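PDB 5HLJ: VP24 from White spot syndrome virus, which serves as a major envelope protein of the virion, probably held in the viral membrane by a transmembrane helix. Local coordinates for residues A[23-28]-A[34-39]; A[126-131]-A[160-165]; A[38-43]-A[48-53]. All coordinates share one frame; numbering follows the deposited sequence.

All three contacts lie on one mixed beta sheet. Contacts 1 and 3 follow each other along the chain and share N38 and G39. Contact 1 pairs strand 19-28 with strand 33-42, and contact 3 pairs strand 33-42 with strand 48-51. Their centres are about 12 Å apart. Because they share strand 33-42, the three strands form an antiparallel meander. Contact 2 comes later in the chain. Its segment 160-165 lies on strand 161-170, the other neighbour of strand 19-28, and its centre is about 11 Å from that of contact 1. Contacts 2 and 3 do not touch; their centres are about 20 Å apart. Each contact also reaches the second subunit. The sheet runs on into it at G39, so this region builds both fold and interface.

Contact 1 of 3, residues A[23-28]-A[34-39]; sequences LTINGV and FNFVNG
I25 holds CG1 between its backbone N and carbonyl carbon (chi1 62°), and this sends CD1 to the ring of F34. CG2 of the same residue lies anti to the carbonyl carbon and reaches the other ring, that of F36. The two branches thus serve two phenylalanines. I25 CD1 makes an off-centre CH-pi contact, 4.2 Å from the centroid of the F34 ring. I25 CG2 lies 3.6 Å from F36 CD1, and L23 CD1 meets the same ring at CE1. Around this face, F147 meets the F34 ring, and L93 touches both phenylalanines.

The backbones are held by three hydrogen bonds. N26 and N35 form a hydrogen-bonded pair. N26 N to N35 O is 2.8 Å and nearly straight. N35 N to N26 O is 2.7 Å and more bent. V37 N donates to T24 O at 3.1 Å, from well above the carbonyl plane. T24 O also accepts from a water that donates to V37 O as well, so two donors grip this carbonyl.

On the opposite face, T24 and V37 lie side by side, with their CG2 atoms 3.6 Å apart. V28 CG2 packs on N35 CB at 3.7 Å. N26 ND2 donates to a second water, which gives a weak bond to N35 O. The amide oxygens have partners outside the hairpin: N26 OD1 bonds H161 ND1 and N35 OD1 bonds S72 OG. This is an antiparallel beta hairpin of strands 19-28 and 33-42, with an aromatic, buried face and a more polar one.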
ATOM      1  N   LEU A  23       6.836  -3.273 -11.516  1.00 63.87           N
ATOM      2  CA  LEU A  23       8.016  -3.017 -12.331  1.00 61.90           C
ATOM      3  C   LEU A  23       9.287  -3.009 -11.484  1.00 67.74           C
ATOM      4  O   LEU A  23       9.238  -2.883 -10.258  1.00 71.03           O
ATOM      5  CB  LEU A  23       7.892  -1.674 -13.051  1.00 63.47           C
ATOM      6  CG  LEU A  23       6.712  -1.479 -13.998  1.00 66.61           C
ATOM      7  CD1 LEU A  23       6.797  -0.103 -14.607  1.00 65.36           C
ATOM      8  CD2 LEU A  23       6.707  -2.557 -15.085  1.00 63.05           C
ATOM      9  N   THR A  24      10.428  -3.107 -12.151  1.00 66.95           N
ATOM     10  CA  THR A  24      11.712  -3.058 -11.475  1.00 71.33           C
ATOM     11  C   THR A  24      12.411  -1.726 -11.736  1.00 67.15           C
ATOM     12  O   THR A  24      12.350  -1.208 -12.843  1.00 68.62           O
ATOM     13  CB  THR A  24      12.592  -4.242 -11.922  1.00 71.85           C
ATOM     14  OG1 THR A  24      11.956  -5.459 -11.517  1.00 79.54           O
ATOM     15  CG2 THR A  24      13.938  -4.185 -11.274  1.00 74.30           C
ATOM     16  N   ILE A  25      13.041  -1.158 -10.710  1.00 68.48           N
ATOM     17  CA  ILE A  25      13.775   0.106 -10.856  1.00 66.27           C
ATOM     18  C   ILE A  25      15.079   0.114 -10.062  1.00 71.57           C
ATOM     19  O   ILE A  25      15.199  -0.548  -9.020  1.00 73.86           O
ATOM     20  CB  ILE A  25      12.956   1.339 -10.386  1.00 67.60           C
ATOM     21  CG1 ILE A  25      12.633   1.226  -8.898  1.00 67.32           C
ATOM     22  CG2 ILE A  25      11.703   1.565 -11.240  1.00 65.74           C
ATOM     23  CD1 ILE A  25      11.750   2.337  -8.376  1.00 66.29           C
ATOM     24  N   ASN A  26      16.049   0.886 -10.549  1.00 70.37           N
ATOM     25  CA  ASN A  26      17.309   1.073  -9.835  1.00 70.63           C
ATOM     26  C   ASN A  26      17.582   2.540  -9.517  1.00 69.92           C
ATOM     27  O   ASN A  26      17.287   3.420 -10.315  1.00 69.24           O
ATOM     28  CB  ASN A  26      18.482   0.505 -10.644  1.00 73.71           C
ATOM     29  CG  ASN A  26      18.416  -1.001 -10.791  1.00 73.46           C
ATOM     30  OD1 ASN A  26      18.533  -1.734  -9.815  1.00 77.69           O
ATOM     31  ND2 ASN A  26      18.237  -1.469 -12.018  1.00 70.82           N
ATOM     32  N   GLY A  27      18.140   2.800  -8.342  1.00 71.91           N
ATOM     33  CA  GLY A  27      18.631   4.129  -8.031  1.00 74.76           C
ATOM     34  C   GLY A  27      19.864   4.479  -8.853  1.00 74.39           C
ATOM     35  O   GLY A  27      20.693   3.617  -9.132  1.00 77.90           O
ATOM     36  N   VAL A  28      19.968   5.743  -9.253  1.00 73.31           N
ATOM     37  CA  VAL A  28      21.155   6.264  -9.926  1.00 78.32           C
ATOM     38  C   VAL A  28      21.729   7.446  -9.144  1.00 81.14           C
ATOM     39  O   VAL A  28      21.158   8.535  -9.184  1.00 81.03           O
ATOM     40  CB  VAL A  28      20.845   6.740 -11.358  1.00 76.65           C
ATOM     41  CG1 VAL A  28      22.110   7.242 -12.027  1.00 74.43           C
ATOM     42  CG2 VAL A  28      20.204   5.635 -12.169  1.00 66.78           C
ATOM     43  N   PHE A  34      15.618   7.645 -10.101  1.00 67.05           N
ATOM     44  CA  PHE A  34      15.323   6.230 -10.238  1.00 67.37           C
ATOM     45  C   PHE A  34      15.324   5.943 -11.715  1.00 64.23           C
ATOM     46  O   PHE A  34      14.995   6.809 -12.505  1.00 67.55           O
ATOM     47  CB  PHE A  34      13.974   5.856  -9.616  1.00 63.78           C
ATOM     48  CG  PHE A  34      14.036   5.618  -8.149  1.00 65.44           C
ATOM     49  CD1 PHE A  34      14.664   4.487  -7.646  1.00 65.35           C
ATOM     50  CD2 PHE A  34      13.465   6.519  -7.265  1.00 65.37           C
ATOM     51  CE1 PHE A  34      14.716   4.259  -6.288  1.00 66.27           C
ATOM     52  CE2 PHE A  34      13.521   6.298  -5.904  1.00 65.70           C
ATOM     53  CZ  PHE A  34      14.149   5.171  -5.413  1.00 65.94           C
ATOM     54  N   ASN A  35      15.676   4.724 -12.091  1.00 65.34           N
ATOM     55  CA  ASN A  35      15.750   4.361 -13.499  1.00 66.80           C
ATOM     56  C   ASN A  35      15.063   3.016 -13.754  1.00 66.95           C
ATOM     57  O   ASN A  35      15.345   2.028 -13.062  1.00 68.01           O
ATOM     58  CB  ASN A  35      17.220   4.321 -13.939  1.00 66.11           C
ATOM     59  CG  ASN A  35      17.381   4.302 -15.444  1.00 69.97           C
ATOM     60  OD1 ASN A  35      16.560   4.853 -16.180  1.00 68.08           O
ATOM     61  ND2 ASN A  35      18.451   3.669 -15.910  1.00 66.09           N
ATOM     62  N   PHE A  36      14.146   2.977 -14.723  1.00 66.57           N
ATOM     63  CA  PHE A  36      13.453   1.726 -15.046  1.00 64.81           C
ATOM     64  C   PHE A  36      14.416   0.652 -15.540  1.00 69.51           C
ATOM     65  O   PHE A  36      15.463   0.962 -16.099  1.00 71.37           O
ATOM     66  CB  PHE A  36      12.385   1.939 -16.111  1.00 60.82           C
ATOM     67  CG  PHE A  36      11.171   2.683 -15.629  1.00 69.06           C
ATOM     68  CD1 PHE A  36      10.422   2.205 -14.546  1.00 63.16           C
ATOM     69  CD2 PHE A  36      10.746   3.841 -16.283  1.00 62.94           C
ATOM     70  CE1 PHE A  36       9.289   2.886 -14.111  1.00 59.66           C
ATOM     71  CE2 PHE A  36       9.618   4.530 -15.852  1.00 61.83           C
ATOM     72  CZ  PHE A  36       8.885   4.043 -14.759  1.00 60.60           C
ATOM     73  N   VAL A  37      14.056  -0.610 -15.323  1.00 70.30           N
ATOM     74  CA  VAL A  37      14.612  -1.714 -16.095  1.00 61.78           C
ATOM     75  C   VAL A  37      13.694  -1.898 -17.296  1.00 65.29           C
ATOM     76  O   VAL A  37      12.473  -1.986 -17.142  1.00 67.84           O
ATOM     77  CB  VAL A  37      14.698  -3.016 -15.273  1.00 70.51           C
ATOM     78  CG1 VAL A  37      15.044  -4.196 -16.173  1.00 68.11           C
ATOM     79  CG2 VAL A  37      15.706  -2.866 -14.142  1.00 65.49           C
ATOM     80  N   ASN A  38      14.249  -1.920 -18.500  1.00 67.09           N
ATOM     81  CA  ASN A  38      13.399  -2.015 -19.692  1.00 65.54           C
ATOM     82  C   ASN A  38      12.834  -3.422 -19.828  1.00 72.44           C
ATOM     83  O   ASN A  38      13.415  -4.380 -19.308  1.00 73.13           O
ATOM     84  CB  ASN A  38      14.172  -1.617 -20.950  1.00 66.90           C
ATOM     85  CG  ASN A  38      15.379  -2.490 -21.186  1.00 78.88           C
ATOM     86  OD1 ASN A  38      16.387  -2.377 -20.484  1.00 82.76           O
ATOM     87  ND2 ASN A  38      15.291  -3.367 -22.183  1.00 81.77           N
ATOM     88  N   GLY A  39      11.695  -3.541 -20.505  1.00 68.26           N
ATOM     89  CA  GLY A  39      11.016  -4.816 -20.622  1.00 65.64           C
ATOM     90  C   GLY A  39       9.547  -4.572 -20.877  1.00 71.31           C
ATOM     91  O   GLY A  39       9.153  -3.448 -21.200  1.00 70.07           O
TER
HETATM   92  O   HOH W   1      10.791  -2.103 -15.029  1.00 74.85           O
HETATM   93  O   HOH W   2      18.122   0.510 -14.122  1.00 78.14           O

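Contact 2 of 3, residues A[126-131]-A[160-165]; sequences NKFVLY and RHYLLS
N126 and Y162 meet across two segments whose backbones share no hydrogen bond. The nearest CA atoms, those of N126 and R160, are 9.8 Å apart. Segment 126-131 enters strand 128-131 at F128, and segment 160-165 runs in strand 161-170. The gap is spanned by side chains and by two waters, one of them on the backbone carbonyl of N126.

Y162 does most of the bridging. Its CG lies anti to the carbonyl carbon (chi1 -78°), and the ring extends toward the loop at N126. Y162 OH stops 4.1 Å from N126 O. One water donates to N126 O at 2.7 Å and accepts from Y162 OH at 2.8 Å. The other donates to Y162 OH at 2.9 Å and accepts from N126 ND2 over a longer 3.3 Å. The hydroxyl thus gives one bond and takes one.

Strands 128-131 and 161-170 are not neighbours in the mixed sheet, so F128 and Y162 probably meet across the inner side of a strongly curved sheet. F151 of strand 141-151 meets both rings. Their direct apolar contact is loose, with F128 CE2 4.4 Å from Y162 CE2. N126 ND2 also bonds the carbonyl oxygen of E153, which probably helps hold the amide in place.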
ATOM      1  N   ASN A 126      17.754   0.154   4.222  1.00 68.43           N
ATOM      2  CA  ASN A 126      17.835   1.606   4.127  1.00 63.30           C
ATOM      3  C   ASN A 126      16.424   2.207   4.187  1.00 67.17           C
ATOM      4  O   ASN A 126      15.657   2.067   3.227  1.00 64.83           O
ATOM      5  CB  ASN A 126      18.546   1.966   2.819  1.00 61.30           C
ATOM      6  CG  ASN A 126      18.916   3.426   2.724  1.00 66.76           C
ATOM      7  OD1 ASN A 126      18.721   4.210   3.661  1.00 63.87           O
ATOM      8  ND2 ASN A 126      19.467   3.800   1.578  1.00 65.78           N
ATOM      9  N   LYS A 127      16.059   2.838   5.308  1.00 64.44           N
ATOM     10  CA  LYS A 127      14.690   3.350   5.472  1.00 61.87           C
ATOM     11  C   LYS A 127      14.459   4.582   4.604  1.00 68.22           C
ATOM     12  O   LYS A 127      15.403   5.308   4.290  1.00 68.36           O
ATOM     13  CB  LYS A 127      14.382   3.680   6.934  1.00 59.31           C
ATOM     14  CG  LYS A 127      14.246   2.458   7.833  1.00 62.07           C
ATOM     15  CD  LYS A 127      13.799   2.860   9.235  1.00 67.64           C
ATOM     16  CE  LYS A 127      14.917   3.543  10.048  1.00 69.05           C
ATOM     17  NZ  LYS A 127      15.979   2.566  10.455  1.00 71.28           N
ATOM     18  N   PHE A 128      13.205   4.809   4.214  1.00 66.92           N
ATOM     19  CA  PHE A 128      12.866   5.907   3.312  1.00 64.60           C
ATOM     20  C   PHE A 128      11.458   6.462   3.532  1.00 65.71           C
ATOM     21  O   PHE A 128      10.583   5.797   4.068  1.00 66.52           O
ATOM     22  CB  PHE A 128      13.004   5.449   1.849  1.00 68.57           C
ATOM     23  CG  PHE A 128      12.160   4.249   1.505  1.00 69.35           C
ATOM     24  CD1 PHE A 128      10.852   4.400   1.066  1.00 64.44           C
ATOM     25  CD2 PHE A 128      12.674   2.964   1.628  1.00 69.56           C
ATOM     26  CE1 PHE A 128      10.072   3.291   0.769  1.00 64.20           C
ATOM     27  CE2 PHE A 128      11.898   1.854   1.320  1.00 66.80           C
ATOM     28  CZ  PHE A 128      10.597   2.021   0.891  1.00 64.14           C
ATOM     29  N   VAL A 129      11.250   7.697   3.109  1.00 69.57           N
ATOM     30  CA  VAL A 129       9.912   8.250   3.026  1.00 66.78           C
ATOM     31  C   VAL A 129       9.582   8.418   1.542  1.00 68.10           C
ATOM     32  O   VAL A 129      10.366   8.970   0.768  1.00 65.32           O
ATOM     33  CB  VAL A 129       9.788   9.592   3.779  1.00 65.90           C
ATOM     34  CG1 VAL A 129       8.401  10.190   3.622  1.00 62.12           C
ATOM     35  CG2 VAL A 129      10.095   9.389   5.237  1.00 65.11           C
ATOM     36  N   LEU A 130       8.432   7.878   1.156  1.00 70.96           N
ATOM     37  CA  LEU A 130       7.935   7.924  -0.209  1.00 64.32           C
ATOM     38  C   LEU A 130       7.052   9.134  -0.439  1.00 64.27           C
ATOM     39  O   LEU A 130       6.101   9.351   0.309  1.00 65.60           O
ATOM     40  CB  LEU A 130       7.124   6.674  -0.506  1.00 65.34           C
ATOM     41  CG  LEU A 130       7.633   5.606  -1.455  1.00 74.46           C
ATOM     42  CD1 LEU A 130       6.529   4.569  -1.644  1.00 74.15           C
ATOM     43  CD2 LEU A 130       7.978   6.246  -2.772  1.00 73.90           C
ATOM     44  N   TYR A 131       7.343   9.910  -1.475  1.00 59.64           N
ATOM     45  CA  TYR A 131       6.432  10.958  -1.888  1.00 61.19           C
ATOM     46  C   TYR A 131       5.666  10.542  -3.157  1.00 64.18           C
ATOM     47  O   TYR A 131       6.270  10.174  -4.168  1.00 62.33           O
ATOM     48  CB  TYR A 131       7.166  12.291  -2.137  1.00 59.96           C
ATOM     49  CG  TYR A 131       6.261  13.281  -2.848  1.00 59.19           C
ATOM     50  CD1 TYR A 131       5.251  13.935  -2.164  1.00 62.02           C
ATOM     51  CD2 TYR A 131       6.370  13.500  -4.217  1.00 63.38           C
ATOM     52  CE1 TYR A 131       4.391  14.804  -2.816  1.00 64.90           C
ATOM     53  CE2 TYR A 131       5.506  14.355  -4.880  1.00 60.50           C
ATOM     54  CZ  TYR A 131       4.526  15.005  -4.170  1.00 62.40           C
ATOM     55  OH  TYR A 131       3.678  15.866  -4.804  1.00 65.84           O
ATOM     56  N   ARG A 160      20.947  -0.333  -4.489  1.00 69.01           N
ATOM     57  CA  ARG A 160      20.145   0.502  -5.379  1.00 70.26           C
ATOM     58  C   ARG A 160      18.928  -0.187  -6.010  1.00 71.55           C
ATOM     59  O   ARG A 160      18.154   0.458  -6.713  1.00 68.22           O
ATOM     60  CB  ARG A 160      21.025   1.045  -6.508  1.00 76.41           C
ATOM     61  CG  ARG A 160      21.482  -0.019  -7.491  1.00 73.17           C
ATOM     62  CD  ARG A 160      22.412   0.586  -8.523  1.00 84.92           C
ATOM     63  NE  ARG A 160      22.226  -0.012  -9.840  1.00 93.24           N
ATOM     64  CZ  ARG A 160      23.066  -0.869 -10.406  1.00 98.03           C
ATOM     65  NH1 ARG A 160      24.182  -1.223  -9.775  1.00100.89           N
ATOM     66  NH2 ARG A 160      22.790  -1.356 -11.613  1.00 96.07           N
ATOM     67  N   HIS A 161      18.764  -1.485  -5.778  1.00 67.56           N
ATOM     68  CA  HIS A 161      17.747  -2.244  -6.489  1.00 70.40           C
ATOM     69  C   HIS A 161      16.374  -2.203  -5.815  1.00 71.70           C
ATOM     70  O   HIS A 161      16.254  -2.567  -4.650  1.00 67.71           O
ATOM     71  CB  HIS A 161      18.198  -3.692  -6.637  1.00 72.97           C
ATOM     72  CG  HIS A 161      17.420  -4.455  -7.662  1.00 83.47           C
ATOM     73  ND1 HIS A 161      17.266  -4.010  -8.959  1.00 82.94           N
ATOM     74  CD2 HIS A 161      16.759  -5.637  -7.587  1.00 80.73           C
ATOM     75  CE1 HIS A 161      16.553  -4.887  -9.639  1.00 81.13           C
ATOM     76  NE2 HIS A 161      16.228  -5.883  -8.827  1.00 86.51           N
ATOM     77  N   TYR A 162      15.348  -1.762  -6.549  1.00 64.15           N
ATOM     78  CA  TYR A 162      14.004  -1.654  -5.982  1.00 67.06           C
ATOM     79  C   TYR A 162      12.916  -2.239  -6.873  1.00 65.63           C
ATOM     80  O   TYR A 162      13.074  -2.350  -8.091  1.00 66.23           O
ATOM     81  CB  TYR A 162      13.681  -0.183  -5.647  1.00 60.03           C
ATOM     82  CG  TYR A 162      14.366   0.201  -4.367  1.00 66.51           C
ATOM     83  CD1 TYR A 162      15.712   0.620  -4.354  1.00 67.72           C
ATOM     84  CD2 TYR A 162      13.707   0.086  -3.156  1.00 61.22           C
ATOM     85  CE1 TYR A 162      16.364   0.922  -3.151  1.00 60.78           C
ATOM     86  CE2 TYR A 162      14.338   0.383  -1.968  1.00 65.87           C
ATOM     87  CZ  TYR A 162      15.665   0.799  -1.965  1.00 64.36           C
ATOM     88  OH  TYR A 162      16.250   1.084  -0.754  1.00 66.13           O
ATOM     89  N   LEU A 163      11.819  -2.630  -6.229  1.00 66.68           N
ATOM     90  CA  LEU A 163      10.627  -3.136  -6.902  1.00 65.02           C
ATOM     91  C   LEU A 163       9.541  -2.106  -6.729  1.00 64.68           C
ATOM     92  O   LEU A 163       9.301  -1.639  -5.621  1.00 65.85           O
ATOM     93  CB  LEU A 163      10.192  -4.478  -6.322  1.00 62.95           C
ATOM     94  CG  LEU A 163      11.317  -5.508  -6.199  1.00 66.93           C
ATOM     95  CD1 LEU A 163      10.862  -6.781  -5.466  1.00 64.51           C
ATOM     96  CD2 LEU A 163      11.822  -5.833  -7.597  1.00 66.09           C
ATOM     97  N   LEU A 164       8.899  -1.738  -7.829  1.00 64.31           N
ATOM     98  CA  LEU A 164       7.925  -0.667  -7.820  1.00 63.82           C
ATOM     99  C   LEU A 164       6.523  -1.208  -8.069  1.00 64.21           C
ATOM    100  O   LEU A 164       6.292  -1.917  -9.040  1.00 64.98           O
ATOM    101  CB  LEU A 164       8.292   0.370  -8.885  1.00 68.20           C
ATOM    102  CG  LEU A 164       7.282   1.481  -9.218  1.00 69.67           C
ATOM    103  CD1 LEU A 164       7.114   2.456  -8.050  1.00 63.61           C
ATOM    104  CD2 LEU A 164       7.706   2.227 -10.494  1.00 66.94           C
ATOM    105  N   SER A 165       5.597  -0.880  -7.182  1.00 60.29           N
ATOM    106  CA  SER A 165       4.197  -1.196  -7.402  1.00 64.71           C
ATOM    107  C   SER A 165       3.400   0.062  -7.693  1.00 64.05           C
ATOM    108  O   SER A 165       3.426   1.007  -6.911  1.00 65.81           O
ATOM    109  CB  SER A 165       3.593  -1.912  -6.195  1.00 63.98           C
ATOM    110  OG  SER A 165       3.960  -3.273  -6.172  1.00 76.01           O
TER
HETATM  111  O   HOH W   3      15.455  -0.131   1.604  1.00 63.74           O
HETATM  112  O   HOH W   4      19.103   1.154  -0.290  1.00 63.85           O

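Contact 3 of 3, residues A[38-43]-A[48-53]; sequences NGTLQT and KVYVAG
L41 and V49 form a hydrogen-bonded antiparallel pair closed by two bonds. V49 N to L41 O is 2.7 Å and almost straight (168°). L41 N to V49 O is 2.9 Å, and both donors lie in the carbonyl planes. G39 and V51 make the second such pair. V51 N reaches G39 O at 2.9 Å, nearly along the C=O axis. G39 N bonds V51 O at 3.2 Å, on a lone pair.

T40 and Y50 sit between these two pairs as a non-hydrogen-bonded pair, and Q42 and K48 form another beyond L41. T40 CA makes a CA-H...O contact with V49 O. T40 CG2 lies anti to the carbonyl carbon and comes 4.0 Å from CD1 of the Y50 ring, at an oblique approach. K48 bends at chi3 and chi4 and brings NZ near T40 CB. Q42 is bent at chi2 (62°); its OE1 lies across the base of K48, while its NE2 donates to T43 O at 3.2 Å.

The face of L41, V49 and V51 is apolar. L41 CB meets V49 CB. Beside it, T43 CG2 packs on V49 CG2, 3.8 Å away, the side chains crossing at about a right angle. T43 OG1 bonds the turn at Y46 and G47.

The hairpin of strands 33-42 and 48-51 lies between strand 19-28, whose I21 and L23 touch L41 and V51, and strand 68-72, which bonds K48 and Y50 through the backbone. G39 and T40 also pair antiparallel with a strand of the second subunit, so the sheet continues across that interface.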
ATOM      1  N   ASN A  38      14.249  -1.920 -18.500  1.00 67.09           N
ATOM      2  CA  ASN A  38      13.399  -2.015 -19.692  1.00 65.54           C
ATOM      3  C   ASN A  38      12.834  -3.422 -19.828  1.00 72.44           C
ATOM      4  O   ASN A  38      13.415  -4.380 -19.308  1.00 73.13           O
ATOM      5  CB  ASN A  38      14.172  -1.617 -20.950  1.00 66.90           C
ATOM      6  CG  ASN A  38      15.379  -2.490 -21.186  1.00 78.88           C
ATOM      7  OD1 ASN A  38      16.387  -2.377 -20.484  1.00 82.76           O
ATOM      8  ND2 ASN A  38      15.291  -3.367 -22.183  1.00 81.77           N
ATOM      9  N   GLY A  39      11.695  -3.541 -20.505  1.00 68.26           N
ATOM     10  CA  GLY A  39      11.016  -4.816 -20.622  1.00 65.64           C
ATOM     11  C   GLY A  39       9.547  -4.572 -20.877  1.00 71.31           C
ATOM     12  O   GLY A  39       9.153  -3.448 -21.200  1.00 70.07           O
ATOM     13  N   THR A  40       8.735  -5.617 -20.725  1.00 71.82           N
ATOM     14  CA  THR A  40       7.312  -5.543 -21.036  1.00 67.18           C
ATOM     15  C   THR A  40       6.497  -6.261 -19.980  1.00 69.72           C
ATOM     16  O   THR A  40       7.011  -7.093 -19.224  1.00 69.52           O
ATOM     17  CB  THR A  40       6.977  -6.157 -22.424  1.00 70.91           C
ATOM     18  OG1 THR A  40       7.461  -7.499 -22.475  1.00 74.24           O
ATOM     19  CG2 THR A  40       7.623  -5.363 -23.553  1.00 66.21           C
ATOM     20  N   LEU A  41       5.218  -5.930 -19.928  1.00 66.35           N
ATOM     21  CA  LEU A  41       4.318  -6.544 -18.961  1.00 70.76           C
ATOM     22  C   LEU A  41       2.940  -6.629 -19.577  1.00 69.69           C
ATOM     23  O   LEU A  41       2.382  -5.622 -19.992  1.00 69.11           O
ATOM     24  CB  LEU A  41       4.274  -5.747 -17.647  1.00 71.06           C
ATOM     25  CG  LEU A  41       3.191  -6.093 -16.606  1.00 72.57           C
ATOM     26  CD1 LEU A  41       3.370  -7.486 -16.005  1.00 70.05           C
ATOM     27  CD2 LEU A  41       3.164  -5.057 -15.501  1.00 67.87           C
ATOM     28  N   GLN A  42       2.411  -7.844 -19.662  1.00 69.56           N
ATOM     29  CA  GLN A  42       1.051  -8.048 -20.123  1.00 68.60           C
ATOM     30  C   GLN A  42       0.076  -7.862 -18.957  1.00 70.16           C
ATOM     31  O   GLN A  42       0.145  -8.570 -17.960  1.00 75.94           O
ATOM     32  CB  GLN A  42       0.900  -9.436 -20.736  1.00 71.98           C
ATOM     33  CG  GLN A  42      -0.459  -9.653 -21.364  1.00 73.99           C
ATOM     34  CD  GLN A  42      -0.706  -8.696 -22.504  1.00 80.75           C
ATOM     35  OE1 GLN A  42       0.141  -8.540 -23.397  1.00 84.35           O
ATOM     36  NE2 GLN A  42      -1.859  -8.024 -22.477  1.00 79.70           N
ATOM     37  N   THR A  43      -0.813  -6.886 -19.058  1.00 72.62           N
ATOM     38  CA  THR A  43      -1.792  -6.670 -18.001  1.00 70.30           C
ATOM     39  C   THR A  43      -3.121  -7.275 -18.429  1.00 72.05           C
ATOM     40  O   THR A  43      -3.300  -7.607 -19.605  1.00 66.27           O
ATOM     41  CB  THR A  43      -1.972  -5.169 -17.683  1.00 71.66           C
ATOM     42  OG1 THR A  43      -2.734  -4.542 -18.731  1.00 66.55           O
ATOM     43  CG2 THR A  43      -0.609  -4.486 -17.527  1.00 67.09           C
ATOM     44  N   LYS A  48      -0.820  -3.944 -23.127  1.00 71.09           N
ATOM     45  CA  LYS A  48       0.591  -4.236 -22.914  1.00 70.02           C
ATOM     46  C   LYS A  48       1.329  -3.019 -22.364  1.00 68.09           C
ATOM     47  O   LYS A  48       1.235  -1.916 -22.905  1.00 68.33           O
ATOM     48  CB  LYS A  48       1.264  -4.714 -24.213  1.00 68.73           C
ATOM     49  CG  LYS A  48       2.686  -5.278 -23.981  1.00 78.85           C
ATOM     50  CD  LYS A  48       3.562  -5.283 -25.242  1.00 81.68           C
ATOM     51  CE  LYS A  48       3.583  -6.641 -25.951  1.00 92.18           C
ATOM     52  NZ  LYS A  48       4.544  -7.644 -25.367  1.00100.34           N
ATOM     53  N   VAL A  49       2.062  -3.216 -21.281  1.00 66.12           N
ATOM     54  CA  VAL A  49       2.888  -2.152 -20.763  1.00 64.67           C
ATOM     55  C   VAL A  49       4.284  -2.318 -21.338  1.00 66.82           C
ATOM     56  O   VAL A  49       4.868  -3.389 -21.262  1.00 70.19           O
ATOM     57  CB  VAL A  49       2.895  -2.139 -19.233  1.00 64.18           C
ATOM     58  CG1 VAL A  49       3.997  -1.258 -18.708  1.00 63.96           C
ATOM     59  CG2 VAL A  49       1.544  -1.656 -18.727  1.00 61.41           C
ATOM     60  N   TYR A  50       4.794  -1.254 -21.952  1.00 64.96           N
ATOM     61  CA  TYR A  50       6.109  -1.274 -22.584  1.00 67.71           C
ATOM     62  C   TYR A  50       7.018  -0.280 -21.888  1.00 66.67           C
ATOM     63  O   TYR A  50       6.775   0.935 -21.911  1.00 66.86           O
ATOM     64  CB  TYR A  50       6.004  -0.943 -24.087  1.00 65.92           C
ATOM     65  CG  TYR A  50       7.286  -1.095 -24.900  1.00 66.91           C
ATOM     66  CD1 TYR A  50       7.389  -2.073 -25.894  1.00 75.44           C
ATOM     67  CD2 TYR A  50       8.369  -0.241 -24.717  1.00 69.01           C
ATOM     68  CE1 TYR A  50       8.538  -2.210 -26.660  1.00 69.02           C
ATOM     69  CE2 TYR A  50       9.526  -0.373 -25.477  1.00 72.31           C
ATOM     70  CZ  TYR A  50       9.599  -1.362 -26.449  1.00 73.63           C
ATOM     71  OH  TYR A  50      10.736  -1.491 -27.204  1.00 78.04           O
ATOM     72  N   VAL A  51       8.085  -0.791 -21.299  1.00 65.45           N
ATOM     73  CA  VAL A  51       9.034   0.073 -20.644  1.00 64.30           C
ATOM     74  C   VAL A  51      10.255   0.261 -21.540  1.00 70.10           C
ATOM     75  O   VAL A  51      11.131  -0.603 -21.575  1.00 69.68           O
ATOM     76  CB  VAL A  51       9.453  -0.500 -19.275  1.00 66.25           C
ATOM     77  CG1 VAL A  51      10.415   0.434 -18.573  1.00 60.86           C
ATOM     78  CG2 VAL A  51       8.225  -0.757 -18.408  1.00 62.10           C
ATOM     79  N   ALA A  52      10.311   1.391 -22.251  1.00 68.01           N
ATOM     80  CA  ALA A  52      11.423   1.688 -23.165  1.00 68.65           C
ATOM     81  C   ALA A  52      12.731   1.948 -22.433  1.00 67.34           C
ATOM     82  O   ALA A  52      12.762   2.057 -21.206  1.00 69.51           O
ATOM     83  CB  ALA A  52      11.077   2.884 -24.052  1.00 67.01           C
ATOM     84  N   GLY A  53      13.820   2.050 -23.186  1.00 68.11           N
ATOM     85  CA  GLY A  53      15.101   2.407 -22.598  1.00 60.96           C
ATOM     86  C   GLY A  53      15.118   3.821 -22.025  1.00 65.20           C
ATOM     87  O   GLY A  53      14.297   4.668 -22.384  1.00 65.24           O
TER